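Local coordinates for hypothetic aldehyde deformylating oxygenase (Sulfolobus tokodaii, PDB 5V4T), which binds iron in a ferritin-like helical fold and probably acts as an oxidoreductase with aldehyde deformylating oxygenase activity, at residues I34-K37 with L38-K42; K159-A162 with V163-E167; E100-T104 with R105-I109; F64-Y67 with F68-D71; L172-Q175 with I176-G180. All blocks are in the same frame, centred on the assembly; numbering follows the deposited sequence.

Contact 1: I34-K37 with L38-K42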
loop_
_atom_site.group_PDB
_atom_site.type_symbol
_atom_site.label_atom_id
_atom_site.label_comp_id
_atom_site.label_asym_id
_atom_site.label_seq_id
_atom_site.Cartn_x
_atom_site.Cartn_y
_atom_site.Cartn_z
ATOM N N ILE A 34 0.951 10.399 14.265
ATOM C CA ILE A 34 1.010 9.512 15.410
ATOM C C ILE A 34 1.466 8.091 15.047
ATOM O O ILE A 34 1.967 7.357 15.914
ATOM C CB ILE A 34 -0.355 9.449 16.162
ATOM C CG1 ILE A 34 -0.222 8.895 17.561
ATOM C CG2 ILE A 34 -1.394 8.655 15.381
ATOM C CD1 ILE A 34 -1.378 9.278 18.454
ATOM N N LEU A 35 1.274 7.691 13.779
ATOM C CA LEU A 35 1.669 6.344 13.374
ATOM C C LEU A 35 3.132 6.116 13.453
ATOM O O LEU A 35 3.559 4.986 13.622
ATOM C CB LEU A 35 1.222 6.036 11.913
ATOM C CG LEU A 35 -0.259 5.702 11.711
ATOM C CD1 LEU A 35 -0.527 5.585 10.213
ATOM C CD2 LEU A 35 -0.595 4.372 12.372
ATOM N N LYS A 36 3.932 7.172 13.330
ATOM C CA LYS A 36 5.403 6.978 13.439
ATOM C C LYS A 36 5.755 6.459 14.845
ATOM O O LYS A 36 6.394 5.392 14.992
ATOM C CB LYS A 36 6.126 8.297 13.139
ATOM C CG LYS A 36 7.644 8.191 13.098
ATOM C CD LYS A 36 8.257 9.563 12.830
ATOM C CE LYS A 36 9.735 9.429 12.568
ATOM N NZ LYS A 36 10.463 10.689 12.302
ATOM N N LYS A 37 5.284 7.167 15.868
ATOM C CA LYS A 37 5.528 6.772 17.259
ATOM C C LYS A 37 4.968 5.393 17.556
ATOM O O LYS A 37 5.625 4.561 18.168
ATOM C CB LYS A 37 4.881 7.742 18.253
ATOM C CG LYS A 37 5.898 8.690 18.774
ATOM C CD LYS A 37 5.291 9.901 19.476
ATOM C CE LYS A 37 6.346 11.010 19.540
ATOM N NZ LYS A 37 5.870 12.164 20.335
ATOM N N LEU A 38 3.727 5.169 17.155
ATOM C CA LEU A 38 3.087 3.879 17.428
ATOM C C LEU A 38 3.810 2.743 16.746
ATOM O O LEU A 38 4.025 1.707 17.339
ATOM C CB LEU A 38 1.640 3.905 17.004
ATOM C CG LEU A 38 0.730 4.810 17.854
ATOM C CD1 LEU A 38 -0.553 5.106 17.090
ATOM C CD2 LEU A 38 0.498 4.216 19.211
ATOM N N SER A 39 4.231 2.952 15.498
ATOM C CA SER A 39 4.925 1.863 14.801
ATOM C C SER A 39 6.294 1.588 15.427
ATOM O O SER A 39 6.717 0.423 15.597
ATOM C CB SER A 39 4.998 2.158 13.295
ATOM O OG SER A 39 5.971 3.118 13.055
ATOM N N PHE A 40 6.970 2.648 15.861
ATOM C CA PHE A 40 8.283 2.442 16.538
ATOM C C PHE A 40 8.095 1.680 17.842
ATOM O O PHE A 40 8.868 0.724 18.157
ATOM C CB PHE A 40 8.935 3.754 16.846
ATOM C CG PHE A 40 9.565 4.447 15.682
ATOM C CD1 PHE A 40 9.528 3.953 14.378
ATOM C CD2 PHE A 40 10.216 5.622 15.888
ATOM C CE1 PHE A 40 10.165 4.678 13.326
ATOM C CE2 PHE A 40 10.880 6.302 14.874
ATOM C CZ PHE A 40 10.822 5.851 13.574
ATOM N N GLU A 41 7.090 2.098 18.589
ATOM C CA GLU A 41 6.784 1.445 19.861
ATOM C C GLU A 41 6.484 -0.023 19.752
ATOM O O GLU A 41 7.087 -0.841 20.453
ATOM C CB GLU A 41 5.662 2.169 20.589
ATOM C CG GLU A 41 6.039 3.574 20.996
ATOM C CD GLU A 41 4.847 4.349 21.585
ATOM O OE1 GLU A 41 3.681 3.870 21.484
ATOM O OE2 GLU A 41 5.095 5.440 22.161
ATOM N N LYS A 42 5.583 -0.376 18.853
ATOM C CA LYS A 42 5.265 -1.732 18.619
ATOM C C LYS A 42 6.415 -2.522 18.054
ATOM O O LYS A 42 6.668 -3.653 18.459
ATOM C CB LYS A 42 4.012 -1.868 17.753
ATOM C CG LYS A 42 2.785 -1.192 18.318
ATOM C CD LYS A 42 2.509 -1.502 19.736
ATOM C CE LYS A 42 1.164 -0.914 20.057
ATOM N NZ LYS A 42 0.827 -1.311 21.439
#

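Contact 2: K159-A162 with V163-E167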
loop_
_atom_site.group_PDB
_atom_site.type_symbol
_atom_site.label_atom_id
_atom_site.label_comp_id
_atom_site.label_asym_id
_atom_site.label_seq_id
_atom_site.Cartn_x
_atom_site.Cartn_y
_atom_site.Cartn_z
ATOM N N LYS A 159 -6.576 -17.816 13.753
ATOM C CA LYS A 159 -6.858 -17.935 12.299
ATOM C C LYS A 159 -8.249 -17.502 11.975
ATOM O O LYS A 159 -8.471 -16.714 11.024
ATOM C CB LYS A 159 -6.614 -19.371 11.809
ATOM C CG LYS A 159 -5.173 -19.851 11.800
ATOM C CD LYS A 159 -5.124 -21.303 11.330
ATOM C CE LYS A 159 -3.716 -21.793 11.457
ATOM N NZ LYS A 159 -3.519 -22.964 10.589
ATOM N N GLU A 160 -9.227 -17.940 12.741
ATOM C CA GLU A 160 -10.608 -17.543 12.490
ATOM C C GLU A 160 -10.850 -16.044 12.625
ATOM O O GLU A 160 -11.473 -15.410 11.743
ATOM C CB GLU A 160 -11.521 -18.364 13.430
ATOM C CG GLU A 160 -12.997 -18.093 13.285
ATOM C CD GLU A 160 -13.859 -18.817 14.334
ATOM O OE1 GLU A 160 -13.379 -19.727 15.069
ATOM O OE2 GLU A 160 -15.076 -18.485 14.399
ATOM N N TYR A 161 -10.289 -15.399 13.678
ATOM C CA TYR A 161 -10.430 -14.002 13.821
ATOM C C TYR A 161 -9.769 -13.231 12.646
ATOM O O TYR A 161 -10.315 -12.253 12.117
ATOM C CB TYR A 161 -9.724 -13.562 15.108
ATOM C CG TYR A 161 -9.795 -12.096 15.380
ATOM C CD1 TYR A 161 -10.881 -11.502 15.944
ATOM C CD2 TYR A 161 -8.689 -11.275 15.090
ATOM C CE1 TYR A 161 -10.908 -10.113 16.223
ATOM C CE2 TYR A 161 -8.715 -9.916 15.357
ATOM C CZ TYR A 161 -9.828 -9.367 15.979
ATOM O OH TYR A 161 -9.916 -8.049 16.236
ATOM N N ALA A 162 -8.604 -13.710 12.231
ATOM C CA ALA A 162 -7.870 -13.022 11.148
ATOM C C ALA A 162 -8.583 -13.105 9.790
ATOM O O ALA A 162 -8.712 -12.127 9.081
ATOM C CB ALA A 162 -6.446 -13.572 11.038
ATOM N N VAL A 163 -9.114 -14.280 9.514
ATOM C CA VAL A 163 -9.883 -14.434 8.268
ATOM C C VAL A 163 -11.075 -13.505 8.285
ATOM O O VAL A 163 -11.347 -12.843 7.303
ATOM C CB VAL A 163 -10.271 -15.897 8.029
ATOM C CG1 VAL A 163 -11.212 -16.033 6.828
ATOM C CG2 VAL A 163 -9.064 -16.755 7.828
ATOM N N LYS A 164 -11.855 -13.490 9.407
ATOM C CA LYS A 164 -13.003 -12.617 9.492
ATOM C C LYS A 164 -12.612 -11.125 9.332
ATOM O O LYS A 164 -13.329 -10.365 8.656
ATOM C CB LYS A 164 -13.783 -12.865 10.786
ATOM C CG LYS A 164 -14.454 -14.230 10.819
ATOM C CD LYS A 164 -15.165 -14.513 12.141
ATOM C CE LYS A 164 -15.752 -13.253 12.792
ATOM N NZ LYS A 164 -16.871 -13.545 13.775
ATOM N N ARG A 165 -11.465 -10.726 9.908
ATOM C CA ARG A 165 -10.957 -9.391 9.718
ATOM C C ARG A 165 -10.710 -9.060 8.264
ATOM O O ARG A 165 -11.089 -7.934 7.792
ATOM C CB ARG A 165 -9.654 -9.152 10.471
ATOM C CG ARG A 165 -9.793 -9.031 11.972
ATOM C CD ARG A 165 -10.062 -7.640 12.439
ATOM N NE ARG A 165 -8.965 -6.749 12.137
ATOM C CZ ARG A 165 -9.038 -5.454 12.272
ATOM N NH1 ARG A 165 -10.149 -4.903 12.799
ATOM N NH2 ARG A 165 -8.007 -4.694 11.989
ATOM N N VAL A 166 -10.042 -9.969 7.568
ATOM C CA VAL A 166 -9.748 -9.782 6.147
ATOM C C VAL A 166 -11.066 -9.572 5.402
ATOM O O VAL A 166 -11.197 -8.676 4.587
ATOM C CB VAL A 166 -8.870 -10.896 5.557
ATOM C CG1 VAL A 166 -8.714 -10.728 4.059
ATOM C CG2 VAL A 166 -7.507 -10.853 6.228
ATOM N N GLU A 167 -12.021 -10.457 5.667
ATOM C CA GLU A 167 -13.316 -10.390 5.013
ATOM C C GLU A 167 -14.027 -9.060 5.314
ATOM O O GLU A 167 -14.690 -8.456 4.434
ATOM C CB GLU A 167 -14.148 -11.613 5.397
ATOM C CG GLU A 167 -13.569 -12.894 4.821
ATOM C CD GLU A 167 -14.183 -14.193 5.308
ATOM O OE1 GLU A 167 -14.729 -14.263 6.418
ATOM O OE2 GLU A 167 -14.029 -15.188 4.580
#

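Contact 3: E100-T104 with R105-I109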
loop_
_atom_site.group_PDB
_atom_site.type_symbol
_atom_site.label_atom_id
_atom_site.label_comp_id
_atom_site.label_asym_id
_atom_site.label_seq_id
_atom_site.Cartn_x
_atom_site.Cartn_y
_atom_site.Cartn_z
ATOM N N GLU A 100 -2.777 -8.694 16.007
ATOM C CA GLU A 100 -3.681 -9.257 14.962
ATOM C C GLU A 100 -4.455 -8.192 14.159
ATOM O O GLU A 100 -4.748 -8.390 12.927
ATOM C CB GLU A 100 -4.593 -10.298 15.566
ATOM C CG GLU A 100 -3.704 -11.489 15.892
ATOM C CD GLU A 100 -4.379 -12.649 16.556
ATOM O OE1 GLU A 100 -5.403 -12.473 17.260
ATOM O OE2 GLU A 100 -3.835 -13.747 16.377
ATOM N N ASN A 101 -4.809 -7.085 14.814
ATOM C CA ASN A 101 -5.531 -6.029 14.116
ATOM C C ASN A 101 -4.693 -5.319 13.055
ATOM O O ASN A 101 -5.129 -5.134 11.912
ATOM C CB ASN A 101 -6.082 -5.037 15.113
ATOM C CG ASN A 101 -7.308 -5.589 15.847
ATOM O OD1 ASN A 101 -7.887 -6.597 15.397
ATOM N ND2 ASN A 101 -7.716 -4.949 16.981
ATOM N N ILE A 102 -3.465 -4.992 13.422
ATOM C CA ILE A 102 -2.531 -4.456 12.446
ATOM C C ILE A 102 -2.154 -5.479 11.376
ATOM O O ILE A 102 -2.051 -5.118 10.190
ATOM C CB ILE A 102 -1.267 -3.910 13.112
ATOM C CG1 ILE A 102 -1.635 -2.760 14.002
ATOM C CG2 ILE A 102 -0.344 -3.377 12.069
ATOM C CD1 ILE A 102 -0.663 -2.581 15.146
ATOM N N ALA A 103 -1.936 -6.713 11.764
ATOM C CA ALA A 103 -1.530 -7.713 10.778
ATOM C C ALA A 103 -2.592 -7.922 9.711
ATOM O O ALA A 103 -2.266 -8.174 8.554
ATOM C CB ALA A 103 -1.195 -9.011 11.440
ATOM N N THR A 104 -3.871 -7.843 10.102
ATOM C CA THR A 104 -4.937 -7.966 9.110
ATOM C C THR A 104 -5.214 -6.693 8.321
ATOM O O THR A 104 -5.369 -6.750 7.072
ATOM C CB THR A 104 -6.199 -8.495 9.823
ATOM O OG1 THR A 104 -6.476 -7.719 10.983
ATOM C CG2 THR A 104 -5.976 -9.851 10.231
ATOM N N ARG A 105 -5.330 -5.554 8.984
ATOM C CA ARG A 105 -5.610 -4.318 8.270
ATOM C C ARG A 105 -4.439 -3.880 7.415
ATOM O O ARG A 105 -4.632 -3.492 6.236
ATOM C CB ARG A 105 -5.993 -3.168 9.207
ATOM C CG ARG A 105 -6.215 -1.846 8.481
ATOM C CD ARG A 105 -6.496 -0.685 9.409
ATOM N NE ARG A 105 -7.764 -0.867 10.090
ATOM C CZ ARG A 105 -8.952 -0.393 9.714
ATOM N NH1 ARG A 105 -9.107 0.287 8.624
ATOM N NH2 ARG A 105 -10.044 -0.697 10.466
ATOM N N PHE A 106 -3.238 -3.984 7.988
ATOM C CA PHE A 106 -2.054 -3.464 7.280
ATOM C C PHE A 106 -1.391 -4.567 6.484
ATOM O O PHE A 106 -1.453 -4.541 5.207
ATOM C CB PHE A 106 -1.041 -2.824 8.228
ATOM C CG PHE A 106 0.019 -2.083 7.473
ATOM C CD1 PHE A 106 -0.270 -0.882 6.821
ATOM C CD2 PHE A 106 1.295 -2.590 7.394
ATOM C CE1 PHE A 106 0.686 -0.240 6.064
ATOM C CE2 PHE A 106 2.266 -1.926 6.648
ATOM C CZ PHE A 106 1.955 -0.759 5.979
ATOM N N HIS A 107 -0.828 -5.597 7.109
ATOM C CA HIS A 107 -0.092 -6.538 6.296
ATOM C C HIS A 107 -0.952 -7.227 5.245
ATOM O O HIS A 107 -0.527 -7.444 4.112
ATOM C CB HIS A 107 0.665 -7.521 7.150
ATOM C CG HIS A 107 1.609 -6.860 8.112
ATOM N ND1 HIS A 107 1.205 -6.144 9.222
ATOM C CD2 HIS A 107 2.955 -6.749 8.075
ATOM C CE1 HIS A 107 2.257 -5.659 9.850
ATOM N NE2 HIS A 107 3.338 -6.025 9.179
ATOM N N MET A 108 -2.110 -7.752 5.654
ATOM C CA MET A 108 -2.920 -8.509 4.695
ATOM C C MET A 108 -3.650 -7.623 3.706
ATOM O O MET A 108 -3.503 -7.839 2.531
ATOM C CB MET A 108 -3.963 -9.413 5.422
ATOM C CG MET A 108 -3.338 -10.458 6.332
ATOM S SD MET A 108 -2.274 -11.682 5.536
ATOM C CE MET A 108 -0.632 -11.084 6.000
ATOM N N ILE A 109 -4.429 -6.663 4.176
ATOM C CA ILE A 109 -5.275 -5.895 3.282
ATOM C C ILE A 109 -4.448 -4.796 2.575
ATOM O O ILE A 109 -4.578 -4.548 1.398
ATOM C CB ILE A 109 -6.508 -5.328 4.030
ATOM C CG1 ILE A 109 -7.550 -6.416 4.317
ATOM C CG2 ILE A 109 -7.118 -4.125 3.340
ATOM C CD1 ILE A 109 -8.314 -6.908 3.094
#

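Contact 4: F64-Y67 with F68-D71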
loop_
_atom_site.group_PDB
_atom_site.type_symbol
_atom_site.label_atom_id
_atom_site.label_comp_id
_atom_site.label_asym_id
_atom_site.label_seq_id
_atom_site.Cartn_x
_atom_site.Cartn_y
_atom_site.Cartn_z
ATOM N N PHE A 64 9.721 7.880 -2.729
ATOM C CA PHE A 64 8.689 8.670 -3.408
ATOM C C PHE A 64 8.971 10.156 -3.210
ATOM O O PHE A 64 8.807 10.924 -4.135
ATOM C CB PHE A 64 7.292 8.303 -2.929
ATOM C CG PHE A 64 6.826 6.981 -3.435
ATOM C CD1 PHE A 64 6.474 6.805 -4.793
ATOM C CD2 PHE A 64 6.827 5.851 -2.593
ATOM C CE1 PHE A 64 6.027 5.558 -5.257
ATOM C CE2 PHE A 64 6.393 4.649 -3.085
ATOM C CZ PHE A 64 6.038 4.487 -4.404
ATOM N N ASN A 65 9.399 10.528 -2.026
ATOM C CA ASN A 65 9.631 11.967 -1.770
ATOM C C ASN A 65 10.751 12.464 -2.636
ATOM O O ASN A 65 10.641 13.517 -3.222
ATOM C CB ASN A 65 9.893 12.132 -0.278
ATOM C CG ASN A 65 10.194 13.558 0.116
ATOM O OD1 ASN A 65 9.387 14.444 -0.071
ATOM N ND2 ASN A 65 11.365 13.772 0.630
ATOM N N GLU A 66 11.812 11.694 -2.775
ATOM C CA GLU A 66 12.920 12.080 -3.630
ATOM C C GLU A 66 12.570 12.071 -5.097
ATOM O O GLU A 66 12.927 12.971 -5.844
ATOM C CB GLU A 66 14.119 11.158 -3.418
ATOM C CG GLU A 66 14.768 11.334 -2.038
ATOM C CD GLU A 66 15.220 12.782 -1.755
ATOM O OE1 GLU A 66 15.646 13.510 -2.712
ATOM O OE2 GLU A 66 15.148 13.192 -0.562
ATOM N N TYR A 67 11.843 11.045 -5.544
ATOM C CA TYR A 67 11.512 10.961 -6.923
ATOM C C TYR A 67 10.664 12.161 -7.383
ATOM O O TYR A 67 10.862 12.636 -8.511
ATOM C CB TYR A 67 10.747 9.656 -7.250
ATOM C CG TYR A 67 10.657 9.391 -8.731
ATOM C CD1 TYR A 67 11.670 8.734 -9.405
ATOM C CD2 TYR A 67 9.583 9.896 -9.489
ATOM C CE1 TYR A 67 11.607 8.520 -10.792
ATOM C CE2 TYR A 67 9.523 9.704 -10.884
ATOM C CZ TYR A 67 10.547 9.013 -11.525
ATOM O OH TYR A 67 10.467 8.866 -12.887
ATOM N N PHE A 68 9.710 12.550 -6.558
ATOM C CA PHE A 68 8.728 13.574 -6.928
ATOM C C PHE A 68 9.083 14.979 -6.396
ATOM O O PHE A 68 8.226 15.869 -6.433
ATOM C CB PHE A 68 7.339 13.162 -6.522
ATOM C CG PHE A 68 6.820 12.011 -7.353
ATOM C CD1 PHE A 68 6.519 12.166 -8.686
ATOM C CD2 PHE A 68 6.690 10.747 -6.796
ATOM C CE1 PHE A 68 6.040 11.115 -9.460
ATOM C CE2 PHE A 68 6.184 9.678 -7.573
ATOM C CZ PHE A 68 5.836 9.857 -8.868
ATOM N N LYS A 69 10.321 15.153 -5.969
ATOM C CA LYS A 69 10.828 16.538 -5.644
ATOM C C LYS A 69 10.334 17.573 -6.670
ATOM O O LYS A 69 9.885 18.651 -6.312
ATOM C CB LYS A 69 12.370 16.566 -5.678
ATOM C CG LYS A 69 13.089 15.986 -4.475
ATOM C CD LYS A 69 12.461 16.477 -3.190
ATOM C CE LYS A 69 13.309 16.193 -1.974
ATOM N NZ LYS A 69 12.435 16.433 -0.809
ATOM N N GLU A 70 10.465 17.215 -7.949
ATOM C CA GLU A 70 10.182 18.091 -9.109
ATOM C C GLU A 70 8.805 17.962 -9.741
ATOM O O GLU A 70 8.500 18.515 -10.830
ATOM C CB GLU A 70 11.321 17.942 -10.112
ATOM C CG GLU A 70 12.645 18.332 -9.443
ATOM C CD GLU A 70 13.853 18.303 -10.358
ATOM O OE1 GLU A 70 13.770 17.728 -11.458
ATOM O OE2 GLU A 70 14.910 18.874 -9.978
ATOM N N ASP A 71 7.942 17.223 -9.068
ATOM C CA ASP A 71 6.561 17.114 -9.486
ATOM C C ASP A 71 5.822 16.610 -8.256
ATOM O O ASP A 71 5.349 15.483 -8.205
ATOM C CB ASP A 71 6.416 16.236 -10.705
ATOM C CG ASP A 71 5.073 16.373 -11.408
ATOM O OD1 ASP A 71 4.163 17.092 -10.910
ATOM O OD2 ASP A 71 4.926 15.773 -12.488
#

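Contact 5: L172-Q175 with I176-G180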
loop_
_atom_site.group_PDB
_atom_site.type_symbol
_atom_site.label_atom_id
_atom_site.label_comp_id
_atom_site.label_asym_id
_atom_site.label_seq_id
_atom_site.Cartn_x
_atom_site.Cartn_y
_atom_site.Cartn_z
ATOM N N LEU A 172 -13.695 -2.163 1.962
ATOM C CA LEU A 172 -13.096 -0.835 2.004
ATOM C C LEU A 172 -11.972 -0.743 0.985
ATOM O O LEU A 172 -11.830 0.248 0.253
ATOM C CB LEU A 172 -12.621 -0.533 3.436
ATOM C CG LEU A 172 -12.104 0.859 3.691
ATOM C CD1 LEU A 172 -13.211 1.873 3.489
ATOM C CD2 LEU A 172 -11.541 0.968 5.068
ATOM N N ALA A 173 -11.167 -1.789 0.901
ATOM C CA ALA A 173 -10.136 -1.867 -0.114
ATOM C C ALA A 173 -10.687 -1.723 -1.518
ATOM O O ALA A 173 -10.138 -0.969 -2.334
ATOM C CB ALA A 173 -9.330 -3.163 0.008
ATOM N N VAL A 174 -11.773 -2.435 -1.798
ATOM C CA VAL A 174 -12.367 -2.371 -3.104
ATOM C C VAL A 174 -12.812 -0.920 -3.401
ATOM O O VAL A 174 -12.636 -0.451 -4.500
ATOM C CB VAL A 174 -13.516 -3.395 -3.272
ATOM C CG1 VAL A 174 -14.346 -3.070 -4.504
ATOM C CG2 VAL A 174 -12.956 -4.793 -3.334
ATOM N N GLN A 175 -13.404 -0.261 -2.428
ATOM C CA GLN A 175 -13.892 1.135 -2.615
ATOM C C GLN A 175 -12.768 2.068 -2.919
ATOM O O GLN A 175 -12.910 2.969 -3.735
ATOM C CB GLN A 175 -14.729 1.619 -1.429
ATOM C CG GLN A 175 -16.127 0.982 -1.424
ATOM C CD GLN A 175 -16.852 0.978 -2.819
ATOM O OE1 GLN A 175 -17.035 2.024 -3.486
ATOM N NE2 GLN A 175 -17.242 -0.223 -3.270
ATOM N N ILE A 176 -11.595 1.854 -2.296
ATOM C CA ILE A 176 -10.439 2.693 -2.643
ATOM C C ILE A 176 -10.085 2.628 -4.117
ATOM O O ILE A 176 -9.805 3.651 -4.720
ATOM C CB ILE A 176 -9.230 2.316 -1.766
ATOM C CG1 ILE A 176 -9.464 2.704 -0.331
ATOM C CG2 ILE A 176 -7.960 2.979 -2.255
ATOM C CD1 ILE A 176 -8.502 2.104 0.676
ATOM N N VAL A 177 -10.044 1.433 -4.699
ATOM C CA VAL A 177 -9.686 1.276 -6.107
ATOM C C VAL A 177 -10.816 1.859 -6.974
ATOM O O VAL A 177 -10.532 2.591 -7.916
ATOM C CB VAL A 177 -9.412 -0.165 -6.440
ATOM C CG1 VAL A 177 -9.231 -0.372 -7.938
ATOM C CG2 VAL A 177 -8.171 -0.619 -5.647
ATOM N N LYS A 178 -12.069 1.594 -6.620
ATOM C CA LYS A 178 -13.177 2.153 -7.450
ATOM C C LYS A 178 -13.229 3.666 -7.438
ATOM O O LYS A 178 -13.539 4.287 -8.482
ATOM C CB LYS A 178 -14.516 1.557 -6.996
ATOM C CG LYS A 178 -14.657 0.110 -7.336
ATOM C CD LYS A 178 -16.028 -0.471 -6.982
ATOM C CE LYS A 178 -16.353 -1.546 -8.000
ATOM N NZ LYS A 178 -17.526 -2.392 -7.591
ATOM N N GLU A 179 -12.873 4.271 -6.297
ATOM C CA GLU A 179 -12.777 5.704 -6.153
ATOM C C GLU A 179 -11.696 6.335 -7.026
ATOM O O GLU A 179 -11.744 7.552 -7.314
ATOM C CB GLU A 179 -12.663 6.092 -4.651
ATOM C CG GLU A 179 -13.970 5.840 -3.863
ATOM C CD GLU A 179 -13.797 5.882 -2.346
ATOM O OE1 GLU A 179 -12.699 6.265 -1.882
ATOM O OE2 GLU A 179 -14.759 5.482 -1.601
ATOM N N GLY A 180 -10.724 5.532 -7.459
ATOM C CA GLY A 180 -9.643 5.992 -8.331
ATOM C C GLY A 180 -9.917 5.796 -9.809
ATOM O O GLY A 180 -9.051 6.008 -10.651
#

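Contact 1: I34-K37 with L38-K42
Lys36 sends CG out opposite its own backbone N (chi1 -175°) and stays extended from there, while Phe40, one turn on, has CG swung away from its carbonyl carbon (chi1 -76°), and the two side chains run alongside each other in the same direction. Lys36 CG therefore lies over one ring face of Phe40, 4.3 Å from the ring centroid, a CH-pi contact displaced toward the rim, and Lys36 CE comes 3.9 Å from Phe40 CZ. A smaller apolar touch joins Ile34 CG1 to Leu38 CD1 at 3.8 Å. Beneath them the backbone bonds run from residue i+4 to residue i, among them Phe40 N to Lys36 O at 2.9 Å. The hydroxyl of Ser39 turns back on the helix, with OG 3.0 Å from Lys36 O and 3.1 Å from Leu35 O. Val54 of helix 49-67 packs on Ser39 and Phe40, and Val90 on Ile34. This is i to i+4 side-chain pairing on an alpha-helix at the surface of a ferritin-like helical bundle.

Contact 2: K159-A162 with V163-E167
Four successive i+4 to i backbone bonds, from Val163 N to Lys159 O through Val166 N to Ala162 O, make this the regular first turns of helix 159-179, with N-to-O distances of 2.9 to 3.0 Å. Tyr161 and Arg165 carry the side-chain contact, lying side by side and pointing the same way. Arg165 CG sits over one face of the Tyr161 ring, 4.1 Å from the centroid and shifted toward the rim, close enough for a CH-pi interaction. Arg165 CD comes up beside the phenol end, 3.8 Å from Tyr161 OH. Bends at chi2 (-88°) and chi3 (-64°) then bring the guanidinium nearly parallel to the ring, the planes 5° apart. The polar ends are held by other parts of the fold: Tyr161 OH bonds to Asn101 OD1, while Arg165 uses NE for Thr104 OG1 and NH2 for both Asn101 O and a salt bridge to Asp92. Such a grip probably fixes the rotation of the guanidinium. On another side of the helix Val163 CG2 rests 3.3 Å from Lys159 O, and Val163 packs against helix 191-211. Glu160 and Lys164, of opposite charge, are near each other, but Glu160 OE2 and Lys164 NZ stay 5.3 Å apart. An aromatic-arginine pair one helical turn apart here faces helix 98-128, at an interhelical seam of the ferritin-like bundle.

Contact 3: E100-T104 with R105-I109
The apolar touch here is between Ile102 and Phe106: Ile102 CG2 lies 3.9 Å from Phe106 CB, and the same methyl comes within 4.1 Å of CE1 on the His107 ring. Among the backbone bonds the spacing changes. Arg105 N bonds to Asn101 O and Phe106 N to Ile102 O at 2.7 Å, both i+4 to i, but Met108 N reaches back to Ala103 O (2.9 Å) and Ile109 N to Thr104 O (3.0 Å), five residues away. Ile102 O also takes a weak bond from His107 N, so it is shared at the changeover into a pi-type turn. Two polar side chains reach other helices: His107 NE2 bonds to Gln53 OE1 of helix 49-67, and Arg105 NE makes a salt bridge to Asp92 of helix 80-93. With its first torsion near 180° (chi1 -169°), Phe106 swings its ring toward helix 49-67, its nearest side-chain atom about 4 Å from the iron. The widened turn thus keeps its backbone N-H groups bonded, one of them weakly, while altering the helical register just before the iron ligand Glu111.

Contact 4: F64-Y67 with F68-D71
The ring of Tyr67 presents its edge to the face of Phe68, a T-shaped pair of sequence neighbours with planes at 73° and centroids 5.0 Å apart. Tyr67 CD2 does the touching, standing over the centre of the Phe68 ring, 3.7 Å from Phe68 CE1. The two side chains part at the first torsion: in Tyr67 it is close to fully extended (chi1 -167°), in Phe68 it turns the ring back to the side of the backbone N (chi1 -70°), which lets the rings cross. Phe64, one turn earlier, lies alongside Phe68 and points the same way, its CD1 4.0 Å from Phe68 CE2. All this happens where helix 49-67 of the ferritin-like bundle stops: Phe68 N still bonds to Phe64 O at 3.1 Å, but Phe68 leaves helical angles, Lys69 N makes a weak bond to Glu66 O, and a type I beta turn runs from Phe68 to Asp71. Tyr67 O, buried in this contact, finds no polar partner in the model. Outside, Phe68 packs on helix 10-23, Phe64 reaches helix 132-155, and Tyr67 OH is hydrogen-bonded to Asp2. On the exposed side Lys69 lies alongside Glu66, its CE 3.6 Å from Glu66 OE1. Their charged ends, Glu66 OE2 and Lys69 NZ, are 4.2 Å apart, too far for a salt bridge though an electrostatic attraction is likely.

Contact 5: L172-Q175 with I176-G180
The last turns of helix 159-179 bring Val174 and Gln175 against Lys178, and Gln175 against Glu179. Val174 and Lys178 run alongside each other, with Val174 CG1 4.0 Å from Lys178 CD; that same methylene meets Gln175 NE2 at 3.9 Å, the amide arriving across the lysine chain because Gln175 bends at chi2 (-46°). A first torsion of -69° turns the Glu179 chain back along the preceding turn: Glu179 CG is 3.1 Å from Gln175 O, and Glu179 OE2 lies 3.9 Å from Gln175 CB. Glu179 OE2 is hydrogen-bonded to Ser81 OG, tying this end of the helix to helix 80-93 in the ferritin-like bundle. Ala173 and Val177 pack on Met198 of helix 191-211 and, with Ile176, on Leu114 of helix 98-128. Val177 N to Ala173 O is weak, but Lys178 N to Val174 O (3.0 Å) and Glu179 N to Gln175 O (2.9 Å) hold, and Gly180 N then bonds to Val177 O, Gly180 being the N-cap of the short helix 181-184.

Overall arrangement
Contact 3 is the buried one and comes nearest the iron, whereas contact 1 lies at the surface and contacts 2, 4 and 5 are partly buried. Contacts 2 and 5 share helix 159-179, their centres about 20 Å apart, and both touch contact 3 on helix 98-128: contact 2 through polar side chains as well as packing, contact 5 through packing of Ile109 on Ala173. Contacts 1 and 4 sit on other helices, the latter across the chain's centre from contacts 2 and 3. Contacts 1, 2 and 5 keep mostly alpha-helical bonding, contact 3 has a pi-type turn, and contact 4 runs out of its helix into a beta turn.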